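Heterokaryon incompatibility protein s (Podospora anserina, PDB 2WVQ) forms the [het-s] prion and acts in heterokaryon incompatibility, meeting het-S from incompatible cells to trigger a lethal reaction. Local coordinates at residues K53-R58 against G210-M215. The protein carries 2 engineered substitutions. Residues are numbered along the deposited sequence; the frame is centred on the assembly and turned at random.
Sequences KARLSR and GIDAAM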
loop_
_atom_site.group_PDB
_atom_site.type_symbol
_atom_site.label_atom_id
_atom_site.label_comp_id
_atom_site.label_asym_id
_atom_site.label_seq_id
_atom_site.Cartn_x
_atom_site.Cartn_y
_atom_site.Cartn_z
ATOM N N LYS A 53 -9.926 7.767 11.340
ATOM C CA LYS A 53 -9.100 8.528 12.275
ATOM C C LYS A 53 -9.659 8.393 13.706
ATOM O O LYS A 53 -8.901 8.256 14.656
ATOM C CB LYS A 53 -9.025 9.993 11.858
ATOM C CG LYS A 53 -8.183 10.872 12.762
ATOM C CD LYS A 53 -8.398 12.378 12.461
ATOM C CE LYS A 53 -7.108 13.144 12.800
ATOM N NZ LYS A 53 -7.300 14.604 12.765
ATOM N N ALA A 54 -10.982 8.430 13.848
ATOM C CA ALA A 54 -11.616 8.312 15.190
ATOM C C ALA A 54 -11.355 6.922 15.783
ATOM O O ALA A 54 -11.158 6.760 16.994
ATOM C CB ALA A 54 -13.150 8.577 15.102
ATOM N N ARG A 55 -11.350 5.916 14.920
ATOM C CA ARG A 55 -11.216 4.552 15.384
ATOM C C ARG A 55 -9.775 4.223 15.794
ATOM O O ARG A 55 -9.542 3.489 16.802
ATOM C CB ARG A 55 -11.750 3.575 14.362
ATOM C CG ARG A 55 -11.902 2.181 14.947
ATOM C CD ARG A 55 -11.855 1.148 13.891
ATOM N NE ARG A 55 -11.570 -0.187 14.400
ATOM C CZ ARG A 55 -11.304 -1.224 13.612
ATOM N NH1 ARG A 55 -11.287 -1.069 12.282
ATOM N NH2 ARG A 55 -11.036 -2.405 14.140
ATOM N N LEU A 56 -8.825 4.776 15.033
ATOM C CA LEU A 56 -7.399 4.699 15.343
ATOM C C LEU A 56 -7.136 5.432 16.682
ATOM O O LEU A 56 -6.491 4.890 17.612
ATOM C CB LEU A 56 -6.541 5.311 14.202
ATOM C CG LEU A 56 -4.999 5.412 14.359
ATOM C CD1 LEU A 56 -4.330 4.084 14.518
ATOM C CD2 LEU A 56 -4.282 6.214 13.225
ATOM N N SER A 57 -7.650 6.642 16.803
ATOM C CA SER A 57 -7.462 7.315 18.077
ATOM C C SER A 57 -8.153 6.618 19.283
ATOM O O SER A 57 -7.599 6.659 20.370
ATOM C CB SER A 57 -7.747 8.802 17.997
ATOM O OG SER A 57 -9.077 9.099 18.274
ATOM N N ARG A 58 -9.326 6.002 19.085
ATOM C CA ARG A 58 -9.976 5.210 20.110
ATOM C C ARG A 58 -9.056 4.152 20.668
ATOM O O ARG A 58 -9.049 3.945 21.876
ATOM C CB ARG A 58 -11.312 4.595 19.682
ATOM C CG ARG A 58 -12.243 4.113 20.880
ATOM C CD ARG A 58 -13.487 3.405 20.349
ATOM N NE ARG A 58 -14.161 4.266 19.367
ATOM C CZ ARG A 58 -14.451 3.965 18.094
ATOM N NH1 ARG A 58 -14.172 2.780 17.587
ATOM N NH2 ARG A 58 -15.061 4.872 17.332
ATOM N N GLY A 210 -18.088 -1.227 7.540
ATOM C CA GLY A 210 -16.816 -1.719 7.004
ATOM C C GLY A 210 -15.535 -1.178 7.633
ATOM O O GLY A 210 -14.445 -1.691 7.350
ATOM N N ILE A 211 -15.646 -0.153 8.480
ATOM C CA ILE A 211 -14.453 0.543 8.990
ATOM C C ILE A 211 -14.370 0.649 10.515
ATOM O O ILE A 211 -13.282 0.604 11.093
ATOM C CB ILE A 211 -14.213 1.930 8.271
ATOM C CG1 ILE A 211 -15.261 2.981 8.603
ATOM C CG2 ILE A 211 -14.210 1.756 6.744
ATOM C CD1 ILE A 211 -15.183 4.214 7.672
ATOM N N ASP A 212 -15.526 0.742 11.158
ATOM C CA ASP A 212 -15.596 0.902 12.614
ATOM C C ASP A 212 -16.906 0.323 13.165
ATOM O O ASP A 212 -17.874 1.078 13.393
ATOM C CB ASP A 212 -15.475 2.385 12.974
ATOM C CG ASP A 212 -15.321 2.620 14.475
ATOM O OD1 ASP A 212 -15.595 1.695 15.275
ATOM O OD2 ASP A 212 -14.973 3.749 14.848
ATOM N N ALA A 213 -16.926 -1.000 13.376
ATOM C CA ALA A 213 -18.099 -1.729 13.915
ATOM C C ALA A 213 -18.578 -1.220 15.282
ATOM O O ALA A 213 -19.790 -1.194 15.538
ATOM C CB ALA A 213 -17.822 -3.211 13.987
ATOM N N ALA A 214 -17.640 -0.843 16.148
ATOM C CA ALA A 214 -17.956 -0.272 17.462
ATOM C C ALA A 214 -18.839 0.993 17.358
ATOM O O ALA A 214 -19.871 1.093 18.045
ATOM C CB ALA A 214 -16.681 -0.020 18.266
ATOM N N MET A 215 -18.464 1.910 16.464
ATOM C CA MET A 215 -19.267 3.119 16.165
ATOM C C MET A 215 -20.576 2.785 15.482
ATOM O O MET A 215 -21.623 3.355 15.782
ATOM C CB MET A 215 -18.471 4.105 15.301
ATOM C CG MET A 215 -19.226 5.402 14.966
ATOM S SD MET A 215 -18.334 6.649 14.013
ATOM C CE MET A 215 -16.750 6.841 14.843
#
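R58 and D212 illustrate how one buried carboxylate can cap a helix and bind a second helix at once. The guanidinium of R58 meets the carboxylate end-on through two nitrogens: NH2 gives the shorter bond, 2.7 Å to D212 OD2, on the syn lone pair and close to the guanidinium plane, while NH1 reaches D212 OD1 at 2.9 Å. The two flat groups are nonetheless twisted 40° apart. D212 is the N-cap of helix 213-224, and its OD1 also accepts from M215 N at 3.1 Å, a nearly straight bond arriving from above the carboxylate plane. Two donors thus hold this oxygen, and the cap and the salt bridge together limit the carboxylate's rotation. CG of D212 stands anti to the backbone N (chi1 -171°), which carries the acid to R58.

Packing is closest around this acid. R55 runs alongside D212, the two side chains pointing opposite ways, with R55 CB 3.3 Å from D212 OD2, and its extended chain carries NH1 to I211 O, a weak hydrogen bond of 2.9 Å. The stronger partners of the R55 guanidinium are D172 and E175 of helix 157-176. Toward M215 the fit is looser, by van der Waals touch alone: its terminal methyl CE lies at the edge of the R58 guanidinium, 3.6 Å from R58 NH2, and 4.0 Å from A54 CB. Near the more open side, the CB of partly exposed A214 rests against R58 NH1.

Within the globular domain, this buried joint fastens the start of the last helix to helix 42-62, where I51 also touches D212 and M215. Helix 157-176 packs V164 against I211 and V171 against R55, E191 of helix 181-191 gives R58 a second acidic partner, and helix 124-140 packs L136 against A54.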